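Local coordinates for protein FprA (Mycobacterium tuberculosis, PDB 1LQT) that uses FAD to pass electrons between NADPH and ferredoxin as a ferredoxin-NADP reductase, and may supply electrons to cytochrome P450 systems, at residues N371-D374 and A375-V379; N349-P352 and N353-V356; P115-L119 and P120-A124; A206-T209 and L210-R213; A407-L410 and A411-P415. All coordinates share one frame; numbering follows the deposited sequence.

Interaction 1 (N371-D374 and A375-V379); sequences NKKD and AQDTV. With FAD (flavin-adenine dinucleotide), chain H.
Lys373 and Asp377, one turn apart on helix 370-391, close a salt bridge of the i to i+4 kind: NZ lies 2.7 Å from OD2 of Asp377 and uses the syn lone pair of that oxygen. The lysine leaves the helix with CG anti to its backbone N (chi1 -177°) and runs straight until bends at chi3 and chi4 bring the ammonium round to the aspartate oxygen; the long, flexible lysine chain lets it reach a carboxylate one turn on. Lys373 is exposed and Asp377 partly so, a setting that suits a charged pair.

Beneath them runs the regular backbone pattern, for example Thr378 N to Asp374 O at 3.1 Å and Ala375 N to Asn371 O at 3.0 Å. Ala375, with just a methyl for a side chain, touches Phe17 of helix 13-28. At the other end of the segment Asn371 reaches the cofactor: its ND2 gives a hydrogen bond to O3' of the FAD ribityl chain at 3.1 Å. An amide suits this place because it donates and accepts at once; ND2 also meets Ile368 O, while OD1 takes a bond from Arg362, so the amide's rotation is fixed from both ends.

Farther out, Asp374 is buried and its carboxylate is answered by Lys361 and by the amide of Gly358, which probably keeps it ionised. Gln376 turns its OE1 to Ser21 and Lys24, and Thr378 OG1 is shared between Lys361 and Val356 O. The helix thus packs along helix 13-28, the helix of the FAD-binding Rossmann motif, and is tied to the end of strand 354-356.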
# COMPACT_ATOMS: atom_id res chain seq x y z
N ASN A 371 11.88 0.05 -3.30
CA ASN A 371 11.52 -0.29 -4.66
C ASN A 371 12.53 0.16 -5.70
O ASN A 371 12.47 -0.27 -6.84
CB ASN A 371 10.13 0.28 -4.95
CG ASN A 371 9.08 -0.31 -4.05
OD1 ASN A 371 8.75 -1.48 -4.20
ND2 ASN A 371 8.62 0.45 -3.09
N LYS A 372 13.47 1.00 -5.30
CA LYS A 372 14.40 1.57 -6.26
C LYS A 372 15.44 0.53 -6.76
O LYS A 372 15.56 0.32 -7.95
CB LYS A 372 15.07 2.80 -5.68
CG LYS A 372 15.95 3.54 -6.68
CD LYS A 372 16.46 4.84 -6.13
CE LYS A 372 17.36 5.55 -7.13
NZ LYS A 372 17.79 6.86 -6.57
N LYS A 373 16.18 -0.10 -5.85
CA LYS A 373 17.17 -1.08 -6.27
C LYS A 373 16.50 -2.27 -6.92
O LYS A 373 17.01 -2.84 -7.88
CB LYS A 373 18.00 -1.55 -5.08
CG LYS A 373 19.06 -2.52 -5.49
CD LYS A 373 19.90 -2.97 -4.33
CE LYS A 373 19.79 -4.46 -4.09
NZ LYS A 373 20.31 -5.25 -5.25
N ASP A 374 15.33 -2.62 -6.39
CA ASP A 374 14.51 -3.68 -6.94
C ASP A 374 14.23 -3.42 -8.42
O ASP A 374 14.44 -4.29 -9.27
CB ASP A 374 13.23 -3.80 -6.11
CG ASP A 374 12.39 -4.94 -6.56
OD1 ASP A 374 12.95 -6.06 -6.79
OD2 ASP A 374 11.16 -4.77 -6.66
N ALA A 375 13.75 -2.24 -8.71
CA ALA A 375 13.44 -1.89 -10.09
C ALA A 375 14.70 -1.86 -10.96
O ALA A 375 14.67 -2.30 -12.09
CB ALA A 375 12.70 -0.56 -10.14
N GLN A 376 15.77 -1.33 -10.41
CA GLN A 376 17.02 -1.24 -11.17
C GLN A 376 17.50 -2.62 -11.57
O GLN A 376 17.93 -2.83 -12.69
CB GLN A 376 18.08 -0.55 -10.33
CG GLN A 376 19.40 -0.36 -11.06
CD GLN A 376 19.27 0.62 -12.21
OE1 GLN A 376 18.90 1.77 -11.98
NE2 GLN A 376 19.57 0.18 -13.43
N ASP A 377 17.40 -3.56 -10.63
CA ASP A 377 17.81 -4.93 -10.89
C ASP A 377 16.98 -5.55 -12.00
O ASP A 377 17.54 -6.19 -12.92
CB ASP A 377 17.73 -5.75 -9.61
CG ASP A 377 18.82 -5.40 -8.63
OD1 ASP A 377 19.84 -4.79 -9.01
OD2 ASP A 377 18.73 -5.70 -7.43
N THR A 378 15.67 -5.39 -11.92
CA THR A 378 14.81 -5.90 -12.97
C THR A 378 15.18 -5.27 -14.34
O THR A 378 15.25 -5.97 -15.37
CB THR A 378 13.33 -5.62 -12.67
OG1 THR A 378 12.86 -6.44 -11.59
CG2 THR A 378 12.51 -6.02 -13.83
N VAL A 379 15.36 -3.95 -14.34
CA VAL A 379 15.64 -3.24 -15.59
C VAL A 379 16.97 -3.67 -16.20
O VAL A 379 17.06 -3.85 -17.40
CB VAL A 379 15.55 -1.72 -15.38
CG1 VAL A 379 16.18 -0.98 -16.52
CG2 VAL A 379 14.09 -1.30 -15.19
PA FAD H . 1.84 0.50 -5.58
O1A FAD H . 0.71 -0.21 -4.96
O2A FAD H . 2.35 1.76 -4.99
O5B FAD H . 1.46 0.83 -7.10
C5B FAD H . 0.78 -0.14 -7.90
C4B FAD H . 0.07 0.63 -9.00
O4B FAD H . -0.37 -0.32 -9.97
C3B FAD H . -1.18 1.39 -8.53
O3B FAD H . -1.20 2.72 -9.00
C2B FAD H . -2.31 0.56 -9.07
O2B FAD H . -3.53 1.23 -9.28
C1B FAD H . -1.69 0.01 -10.37
N9A FAD H . -2.32 -1.20 -10.89
C8A FAD H . -2.63 -2.32 -10.17
N7A FAD H . -3.18 -3.26 -10.93
C5A FAD H . -3.27 -2.69 -12.19
C6A FAD H . -3.77 -3.18 -13.40
N6A FAD H . -4.26 -4.40 -13.55
N1A FAD H . -3.70 -2.35 -14.48
C2A FAD H . -3.14 -1.12 -14.34
N3A FAD H . -2.64 -0.59 -13.22
C4A FAD H . -2.72 -1.41 -12.17
N1 FAD H . 6.28 3.70 2.48
C2 FAD H . 7.01 4.75 2.96
O2 FAD H . 8.16 4.92 2.61
N3 FAD H . 6.42 5.61 3.86
C4 FAD H . 5.11 5.53 4.26
O4 FAD H . 4.63 6.37 5.05
C4X FAD H . 4.36 4.48 3.73
N5 FAD H . 3.03 4.34 4.05
C5X FAD H . 2.31 3.29 3.56
C6 FAD H . 0.99 3.13 3.90
C7 FAD H . 0.25 2.04 3.49
C7M FAD H . -1.20 1.91 3.88
C8 FAD H . 0.86 1.09 2.66
C8M FAD H . 0.11 -0.13 2.20
C9 FAD H . 2.20 1.25 2.28
C9A FAD H . 2.94 2.34 2.72
N10 FAD H . 4.28 2.51 2.37
C10 FAD H . 4.98 3.58 2.85
C1' FAD H . 4.97 1.57 1.44
C2' FAD H . 4.80 2.00 -0.02
O2' FAD H . 3.45 2.31 -0.23
C3' FAD H . 5.23 0.85 -0.95
O3' FAD H . 6.61 0.54 -0.77
C4' FAD H . 5.13 1.15 -2.45
O4' FAD H . 4.02 1.99 -2.74
C5' FAD H . 5.02 -0.15 -3.25
O5' FAD H . 5.15 0.24 -4.62
P FAD H . 4.59 -0.59 -5.85
O1P FAD H . 4.99 0.21 -7.03
O2P FAD H . 4.99 -2.03 -5.81
O3P FAD H . 3.01 -0.62 -5.69

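Interaction 2 (N349-P352 and N353-V356); sequences NGSP and NEYV
The carboxylate of Glu354 is met by Ser351 OG at 2.7 Å, on the anti lone pair of OE1, the side away from the other oxygen. The second flat group, the amide of Asn353, stands beside the Pro352 ring, the two side chains pointing the same way, with Pro352 CG 4.0 Å from Asn353 OD1. The phenol of Tyr355 approaches less closely, its OH 3.8 Å from Pro352 O.

Ser351 to Asn353 form an ST turn, with OG accepting the amide two residues on; it leads from the loop after strand 347-348 into strand 354-356, the outermost strand on one side of the FAD domain's central sheet. Ser351 has OG anti to its own backbone N (chi1 179°), which directs the hydroxyl forward over the turn. There the bond from Asn353 N, at 3.2 Å, is fairly straight (158°), and OG takes a second, weak one from Glu354 N. Serine suits the place because its small hydroxyl can serve as acceptor and donor together: OG gathers two N-H groups and gives its own proton to the glutamate, three bonds in all. Pro352, its phi restrained by the ring, suits the middle of the turn.

Asn353 sends ND2 to Asp98 O, and Tyr355 OH finds its main partner in Asn385, so the turn is held to neighbouring parts of the fold. Backbone bonds from Asn353 and Tyr355 to Val100 then set strand 354-356 beside strand 99-102. At the turn itself the serine methylene also lies close to the acid, with Ser351 CB 3.2 Å from Glu354 OE1.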
# COMPACT_ATOMS: atom_id res chain seq x y z
N ASN A 349 8.00 -15.90 -14.96
CA ASN A 349 8.17 -17.31 -15.33
C ASN A 349 7.64 -17.51 -16.63
O ASN A 349 6.49 -17.11 -16.86
CB ASN A 349 7.30 -18.23 -14.46
CG ASN A 349 7.60 -19.71 -14.75
OD1 ASN A 349 6.78 -20.48 -15.30
ND2 ASN A 349 8.81 -20.09 -14.44
N GLY A 350 8.36 -18.21 -17.50
CA GLY A 350 7.83 -18.61 -18.76
C GLY A 350 7.80 -17.57 -19.84
O GLY A 350 7.40 -17.87 -20.94
N SER A 351 8.17 -16.32 -19.53
CA SER A 351 8.09 -15.23 -20.48
C SER A 351 9.48 -14.77 -20.92
O SER A 351 10.38 -14.67 -20.14
CB SER A 351 7.39 -14.04 -19.81
OG SER A 351 7.34 -12.98 -20.73
N PRO A 352 9.63 -14.45 -22.20
CA PRO A 352 10.89 -13.88 -22.67
C PRO A 352 10.95 -12.36 -22.52
O PRO A 352 12.04 -11.80 -22.67
CB PRO A 352 10.86 -14.19 -24.15
CG PRO A 352 9.45 -14.16 -24.51
CD PRO A 352 8.67 -14.67 -23.28
N ASN A 353 9.82 -11.69 -22.26
CA ASN A 353 9.86 -10.23 -22.32
C ASN A 353 8.92 -9.51 -21.34
O ASN A 353 8.68 -8.33 -21.51
CB ASN A 353 9.61 -9.71 -23.75
CG ASN A 353 8.21 -9.83 -24.17
OD1 ASN A 353 7.50 -10.73 -23.70
ND2 ASN A 353 7.76 -8.94 -25.09
N GLU A 354 8.43 -10.23 -20.33
CA GLU A 354 7.58 -9.63 -19.31
C GLU A 354 8.30 -9.75 -17.98
O GLU A 354 8.89 -10.79 -17.67
CB GLU A 354 6.23 -10.31 -19.28
CG GLU A 354 5.48 -10.22 -20.61
CD GLU A 354 4.39 -11.26 -20.71
OE1 GLU A 354 4.72 -12.47 -20.71
OE2 GLU A 354 3.20 -10.91 -20.79
N TYR A 355 8.16 -8.71 -17.16
CA TYR A 355 8.92 -8.53 -15.95
C TYR A 355 8.01 -8.05 -14.85
O TYR A 355 6.89 -7.61 -15.10
CB TYR A 355 10.06 -7.51 -16.19
CG TYR A 355 11.03 -7.99 -17.24
CD1 TYR A 355 10.77 -7.81 -18.59
CD2 TYR A 355 12.20 -8.64 -16.87
CE1 TYR A 355 11.63 -8.30 -19.55
CE2 TYR A 355 13.06 -9.15 -17.84
CZ TYR A 355 12.77 -8.97 -19.17
OH TYR A 355 13.63 -9.48 -20.13
N VAL A 356 8.53 -8.08 -13.64
CA VAL A 356 7.86 -7.55 -12.47
C VAL A 356 8.83 -6.73 -11.64
O VAL A 356 10.02 -7.01 -11.59
CB VAL A 356 7.24 -8.66 -11.59
CG1 VAL A 356 5.96 -9.17 -12.20
CG2 VAL A 356 8.21 -9.80 -11.32

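Interaction 3 (P115-L119 and P120-A124); sequences PGEDL and PGSIA
Ser122 points its side chain back at the segment before it, and its OG donates to Glu117 O at 2.7 Å, from a direction tilted 31° out of the carbonyl plane. The motif is a pair of consecutive beta turns, type I over Gly116 to Leu119 and type II over Leu119 to Ser122, that brings the chain into strand 122-124, an outermost strand of the parallel sheet in the NADP-binding domain.

OG of Ser122 stands anti to its own N (chi1 171°), a position that carries it across the double turn to the carbonyl of Glu117. The glutamate side chain itself departs in another direction and comes near the serine just with CG, 4.1 Å from OG; its carboxylate is taken up chiefly by the amide of Leu112. Leu119 and Pro120 lie obliquely to one another, with Leu119 CB 3.7 Å from Pro120 CD. That closeness follows from the peptide link joining the two residues at the junction of the turns, where the proline ring limits the backbone and suits the start of the type II bend.

Gly116 and Gly121 both have positive phi, at angles where a beta carbon would jam against the preceding carbonyl oxygen. Gly121 is also the third residue of the type II turn, the usual place for glycine, and the turn is closed by Ser122 N on Leu119 O at 2.9 Å. Beyond it, backbone bonds from Gly121 and Ile123 to Val318 attach the strand to strand 317-320. One water completes the join, donating to Glu117 O at 2.9 Å and to Ser122 O at 2.8 Å.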
# COMPACT_ATOMS: atom_id res chain seq x y z
N PRO A 115 -14.01 -17.38 11.97
CA PRO A 115 -15.45 -17.20 11.91
C PRO A 115 -15.82 -15.77 12.25
O PRO A 115 -15.23 -15.16 13.14
CB PRO A 115 -15.99 -18.19 12.95
CG PRO A 115 -14.91 -19.17 13.15
CD PRO A 115 -13.63 -18.44 12.92
N GLY A 116 -16.79 -15.24 11.52
CA GLY A 116 -17.27 -13.89 11.72
C GLY A 116 -16.53 -12.82 10.95
O GLY A 116 -16.92 -11.66 11.01
N GLU A 117 -15.47 -13.19 10.23
CA GLU A 117 -14.67 -12.21 9.53
C GLU A 117 -15.46 -11.42 8.48
O GLU A 117 -15.09 -10.31 8.17
CB GLU A 117 -13.49 -12.91 8.91
CG GLU A 117 -12.48 -11.99 8.24
CD GLU A 117 -11.19 -12.70 7.88
OE1 GLU A 117 -11.17 -13.96 7.75
OE2 GLU A 117 -10.22 -11.96 7.70
N ASP A 118 -16.54 -12.01 7.97
CA ASP A 118 -17.37 -11.35 6.98
C ASP A 118 -18.49 -10.50 7.56
O ASP A 118 -19.26 -9.94 6.81
CB ASP A 118 -17.99 -12.41 6.06
CG ASP A 118 -18.73 -13.54 6.84
OD1 ASP A 118 -18.49 -13.82 8.08
OD2 ASP A 118 -19.60 -14.24 6.24
N LEU A 119 -18.62 -10.41 8.87
CA LEU A 119 -19.67 -9.55 9.43
C LEU A 119 -19.45 -8.10 9.08
O LEU A 119 -18.32 -7.62 9.05
CB LEU A 119 -19.69 -9.67 10.95
CG LEU A 119 -20.32 -10.92 11.52
CD1 LEU A 119 -19.94 -11.05 12.99
CD2 LEU A 119 -21.82 -10.89 11.36
N PRO A 120 -20.55 -7.38 8.83
CA PRO A 120 -20.43 -5.94 8.72
C PRO A 120 -19.70 -5.40 9.95
O PRO A 120 -20.01 -5.80 11.06
CB PRO A 120 -21.89 -5.48 8.68
CG PRO A 120 -22.57 -6.62 8.02
CD PRO A 120 -21.94 -7.84 8.62
N GLY A 121 -18.76 -4.51 9.74
CA GLY A 121 -17.92 -4.01 10.81
C GLY A 121 -16.56 -4.68 10.89
O GLY A 121 -15.74 -4.25 11.68
N SER A 122 -16.35 -5.75 10.13
CA SER A 122 -15.06 -6.44 10.04
C SER A 122 -14.50 -6.21 8.64
O SER A 122 -15.08 -6.68 7.67
CB SER A 122 -15.23 -7.93 10.29
OG SER A 122 -14.04 -8.64 10.00
N ILE A 123 -13.42 -5.46 8.55
CA ILE A 123 -12.84 -5.04 7.28
C ILE A 123 -11.34 -5.18 7.32
O ILE A 123 -10.77 -5.38 8.38
CB ILE A 123 -13.26 -3.58 6.93
CG1 ILE A 123 -12.69 -2.58 7.93
CG2 ILE A 123 -14.74 -3.48 6.82
CD1 ILE A 123 -13.04 -1.14 7.60
N ALA A 124 -10.72 -5.06 6.16
CA ALA A 124 -9.27 -5.02 6.07
C ALA A 124 -8.77 -3.60 6.09
O ALA A 124 -9.45 -2.67 5.68
CB ALA A 124 -8.78 -5.69 4.79
O HOH W 1 -14.08 -8.71 5.95

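Interaction 4 (A206-T209 and L210-R213); sequences AFTT and LELR. With ODP (4-oxo-nicotinamide-adenine dinucleotide phosphate), chain I.
Thr208 and Glu211 lie side by side, and the threonine hydroxyl donates to OE1 at 2.6 Å, arriving from above the carboxylate plane. This is the start of helix 209-214, where Thr208 holds the N-cap position at the edge of the nicotinamide pocket in the NADP-binding Rossmann domain. The threonine OG1 sits between its backbone N and carbonyl carbon (chi1 51°), which turns it toward the acid; it is also hydrogen-bonded to Asn157 ND2.

The inner side is the buried one. Phe207 and Leu212, both enclosed, cross at about a right angle, CD2 of the ring 3.9 Å from CD2 of the leucine, and Phe207 continues onto Leu160 of helix 157-167. Bulky apolar residues suit this flank, and Leu212 N binds Thr208 O in the carbonyl plane.

The outer side faces solvent. Leu210 and Arg213 are exposed, and the methyl CG2 of Thr209 lies alongside the arginine, 3.8 Å from NE, while Thr209 OG1 turns to Asn248. Backbone holds this edge together: Arg213 N reaches Thr209 O at 2.9 Å.

Glu211 joins the helix start to the ligand. Its chain bends at chi2 (70°), which curls the acid back over the turn and gives each oxygen its own partner, a threonine and the ligand. The hydroxyl bond probably helps hold the carboxylate for the bound NADP derivative, whose carboxamide N7N donates to Glu211 OE2 at 2.9 Å.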
# COMPACT_ATOMS: atom_id res chain seq x y z
N ALA A 206 6.65 -5.53 13.52
CA ALA A 206 7.12 -4.99 12.25
C ALA A 206 7.10 -3.46 12.22
O ALA A 206 7.49 -2.84 11.24
CB ALA A 206 6.34 -5.58 11.08
N PHE A 207 6.65 -2.82 13.30
CA PHE A 207 6.68 -1.38 13.42
C PHE A 207 8.08 -0.86 13.29
O PHE A 207 9.05 -1.52 13.65
CB PHE A 207 6.29 -0.97 14.86
CG PHE A 207 4.94 -1.47 15.33
CD1 PHE A 207 3.80 -1.33 14.55
CD2 PHE A 207 4.81 -2.03 16.59
CE1 PHE A 207 2.59 -1.77 15.02
CE2 PHE A 207 3.61 -2.49 17.05
CZ PHE A 207 2.51 -2.37 16.26
N THR A 208 8.17 0.40 12.86
CA THR A 208 9.44 1.11 12.89
C THR A 208 9.35 2.28 13.88
O THR A 208 8.29 2.66 14.34
CB THR A 208 9.96 1.48 11.50
OG1 THR A 208 8.94 2.15 10.76
CG2 THR A 208 10.32 0.21 10.73
N THR A 209 10.51 2.83 14.21
CA THR A 209 10.60 3.61 15.43
C THR A 209 9.95 4.98 15.38
O THR A 209 9.25 5.37 16.30
CB THR A 209 12.05 3.74 15.85
OG1 THR A 209 12.71 2.45 15.80
CG2 THR A 209 12.16 4.25 17.28
N LEU A 210 10.18 5.73 14.31
CA LEU A 210 9.59 7.05 14.20
C LEU A 210 8.08 6.97 14.30
O LEU A 210 7.43 7.77 14.97
CB LEU A 210 10.03 7.72 12.91
CG LEU A 210 9.35 9.06 12.64
CD1 LEU A 210 9.72 10.09 13.66
CD2 LEU A 210 9.76 9.52 11.25
N GLU A 211 7.51 5.96 13.66
CA GLU A 211 6.09 5.77 13.66
C GLU A 211 5.56 5.47 15.06
O GLU A 211 4.49 5.93 15.44
CB GLU A 211 5.74 4.70 12.64
CG GLU A 211 6.05 5.17 11.22
CD GLU A 211 7.55 5.33 10.82
OE1 GLU A 211 8.46 4.64 11.41
OE2 GLU A 211 7.85 6.17 9.90
N LEU A 212 6.31 4.70 15.84
CA LEU A 212 5.92 4.51 17.24
C LEU A 212 6.06 5.80 18.04
O LEU A 212 5.21 6.10 18.87
CB LEU A 212 6.77 3.42 17.87
CG LEU A 212 6.46 1.98 17.47
CD1 LEU A 212 7.51 1.05 18.04
CD2 LEU A 212 5.05 1.61 17.94
N ARG A 213 7.11 6.56 17.79
CA ARG A 213 7.33 7.81 18.52
C ARG A 213 6.24 8.83 18.28
O ARG A 213 5.85 9.56 19.20
CB ARG A 213 8.67 8.43 18.17
CG ARG A 213 9.88 7.72 18.69
CD ARG A 213 11.18 8.53 18.44
NE ARG A 213 12.37 7.74 18.67
CZ ARG A 213 12.91 7.55 19.85
NH1 ARG A 213 12.35 8.08 20.94
NH2 ARG A 213 14.00 6.80 19.94
O1X ODP I . 3.70 -12.41 13.35
P2B ODP I . 3.91 -11.56 12.14
O2X ODP I . 5.21 -10.79 12.14
O3X ODP I . 3.71 -12.32 10.84
O2B ODP I . 2.72 -10.48 12.25
C2B ODP I . 2.28 -9.70 11.14
C3B ODP I . 2.71 -8.25 11.16
O3B ODP I . 2.64 -7.74 12.48
C1B ODP I . 0.80 -9.58 11.18
N9A ODP I . 0.03 -10.75 10.85
C8A ODP I . 0.05 -11.47 9.68
N7A ODP I . -0.84 -12.45 9.69
C5A ODP I . -1.47 -12.37 10.91
C4A ODP I . -0.92 -11.32 11.63
N3A ODP I . -1.31 -10.93 12.87
C2A ODP I . -2.30 -11.68 13.39
N1A ODP I . -2.91 -12.72 12.75
C6A ODP I . -2.50 -13.08 11.50
N6A ODP I . -3.17 -14.07 10.90
O4B ODP I . 0.53 -8.55 10.25
C4B ODP I . 1.60 -7.60 10.33
C5B ODP I . 2.03 -7.23 8.94
O5B ODP I . 2.95 -6.16 9.05
PA ODP I . 3.78 -5.71 7.76
O1A ODP I . 4.72 -4.67 8.18
O2A ODP I . 4.32 -6.88 7.04
O3 ODP I . 2.64 -5.14 6.81
PN ODP I . 1.84 -3.72 6.76
O1N ODP I . 1.60 -3.20 8.12
O2N ODP I . 0.72 -3.99 5.84
O5D ODP I . 2.89 -2.75 6.09
C5D ODP I . 3.31 -3.01 4.73
C4D ODP I . 4.62 -2.29 4.48
O4D ODP I . 4.43 -0.88 4.33
C1D ODP I . 5.29 -0.20 5.24
C2D ODP I . 5.59 -1.18 6.30
O2D ODP I . 6.61 -0.83 7.16
C3D ODP I . 5.62 -2.49 5.61
O3D ODP I . 6.92 -2.68 5.09
N1N ODP I . 4.80 1.10 5.57
C2N ODP I . 5.74 2.05 6.01
C3N ODP I . 5.29 3.13 6.70
C7N ODP I . 6.41 4.07 7.16
N7N ODP I . 6.01 5.12 7.85
O7N ODP I . 7.59 3.77 6.88
C4N ODP I . 3.94 3.34 7.03
O99 ODP I . 3.53 4.31 7.73
C5N ODP I . 2.99 2.32 6.58
C6N ODP I . 3.45 1.19 5.86

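Interaction 5 (A407-L410 and A411-P415); sequences ADWL and AARQP
Trp409 and Arg413 meet one turn apart, the indole NE1 lying over one face of the guanidinium, 3.4 Å from NH2. Both atoms are donors, so this is contact without a hydrogen bond, and the two planes stand 73° apart. The charge of Arg413 is answered elsewhere: NH1 forms a salt bridge with Glu92 and also bonds to His87 O. Lower on the same chain, CG lies over the face of the indole five-membered ring, 4.3 Å from its centroid, a CH-pi contact. A bend at chi2 (-60°) folds the arginine back so that both its methylene and its head can reach the tryptophan.

These residues belong to the last turns of helix 402-413, which packs against strand 76-80 and helix 90-96 on the FAD-domain side of the molecule. Trp409 rests on Leu93; the indole thus meets Arg413 through its CG and guanidinium and Arg96 through a cation-pi contact. Buried Leu410 fills the inner side against Phe79.

Backbone acceptors are satisfied in the regular i to i+4 way, with Ala407 O taken by Ala411 N and Asp408 O by Ala412 N, each at 2.9 Å. Ala411 and Ala412 are exposed, and their methyls need no partner. Trp409 O receives Arg413 N, and Leu410 O receives Gln414 N at 2.8 Å even though Gln414 has already left helical backbone angles. The end of the buried Gln414 side chain leads away from residues 407-410, its NE2 donating to Asn81 O and its OE1 accepting from Lys416 N.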
# COMPACT_ATOMS: atom_id res chain seq x y z
N ALA A 407 -0.93 4.10 -29.25
CA ALA A 407 -1.83 5.04 -28.61
C ALA A 407 -3.25 4.95 -29.18
O ALA A 407 -4.23 5.07 -28.44
CB ALA A 407 -1.28 6.44 -28.72
N ASP A 408 -3.37 4.76 -30.50
CA ASP A 408 -4.67 4.60 -31.12
C ASP A 408 -5.38 3.34 -30.63
O ASP A 408 -6.58 3.34 -30.47
CB ASP A 408 -4.57 4.56 -32.65
CG ASP A 408 -4.27 5.90 -33.27
OD1 ASP A 408 -4.36 6.95 -32.58
OD2 ASP A 408 -3.96 5.98 -34.48
N TRP A 409 -4.61 2.27 -30.45
CA TRP A 409 -5.13 1.03 -29.94
C TRP A 409 -5.63 1.26 -28.51
O TRP A 409 -6.71 0.85 -28.17
CB TRP A 409 -4.06 -0.05 -29.98
CG TRP A 409 -4.34 -1.28 -29.24
CD1 TRP A 409 -5.27 -2.24 -29.52
CD2 TRP A 409 -3.65 -1.74 -28.11
NE1 TRP A 409 -5.22 -3.26 -28.60
CE2 TRP A 409 -4.20 -3.00 -27.74
CE3 TRP A 409 -2.59 -1.24 -27.35
CZ2 TRP A 409 -3.75 -3.72 -26.67
CZ3 TRP A 409 -2.15 -1.97 -26.29
CH2 TRP A 409 -2.72 -3.20 -25.96
N LEU A 410 -4.85 1.94 -27.68
CA LEU A 410 -5.27 2.21 -26.31
C LEU A 410 -6.54 3.03 -26.29
O LEU A 410 -7.44 2.75 -25.52
CB LEU A 410 -4.17 2.92 -25.54
CG LEU A 410 -2.98 2.04 -25.18
CD1 LEU A 410 -1.81 2.88 -24.75
CD2 LEU A 410 -3.30 1.03 -24.12
N ALA A 411 -6.63 4.02 -27.18
CA ALA A 411 -7.83 4.85 -27.24
C ALA A 411 -9.04 4.08 -27.75
O ALA A 411 -10.16 4.35 -27.30
CB ALA A 411 -7.60 6.05 -28.11
N ALA A 412 -8.82 3.11 -28.64
CA ALA A 412 -9.94 2.27 -29.10
C ALA A 412 -10.46 1.43 -27.96
O ALA A 412 -11.65 1.27 -27.79
CB ALA A 412 -9.47 1.37 -30.25
N ARG A 413 -9.55 0.88 -27.16
CA ARG A 413 -9.90 0.01 -26.06
C ARG A 413 -10.45 0.77 -24.86
O ARG A 413 -11.24 0.23 -24.12
CB ARG A 413 -8.68 -0.78 -25.65
CG ARG A 413 -8.28 -1.83 -26.68
CD ARG A 413 -9.36 -2.86 -26.94
NE ARG A 413 -8.83 -3.93 -27.77
CZ ARG A 413 -8.04 -4.89 -27.36
NH1 ARG A 413 -7.74 -5.04 -26.08
NH2 ARG A 413 -7.52 -5.71 -28.25
N GLN A 414 -10.01 2.01 -24.67
CA GLN A 414 -10.44 2.82 -23.53
C GLN A 414 -10.57 4.25 -23.98
O GLN A 414 -9.66 5.06 -23.85
CB GLN A 414 -9.43 2.71 -22.39
CG GLN A 414 -9.74 3.59 -21.18
CD GLN A 414 -11.15 3.52 -20.69
OE1 GLN A 414 -12.08 3.89 -21.40
NE2 GLN A 414 -11.33 3.07 -19.46
N PRO A 415 -11.73 4.59 -24.53
CA PRO A 415 -11.98 5.96 -24.99
C PRO A 415 -11.91 6.98 -23.85
O PRO A 415 -11.74 8.17 -24.14
CB PRO A 415 -13.39 5.88 -25.58
CG PRO A 415 -13.56 4.46 -25.97
CD PRO A 415 -12.83 3.67 -24.89

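In the fold
Along the chain the order is interaction 3, 4, 2, 1, 5. Interactions 1 and 2 touch, their centres 15 Å apart, because helix 370-391 lies against strand 354-356. Interaction 5 follows on the next helix, 402-413, about 29 Å from interaction 1 between centres. These three belong to the FAD side; interactions 3 and 4, about 27 Å apart between centres, lie on the NADP side, 3 at an outer strand of the parallel sheet. Interactions 1 and 4 are about 26 Å apart between centres, each touching a different dinucleotide, so one contact helps hold each nucleotide, FAD and the NADP derivative.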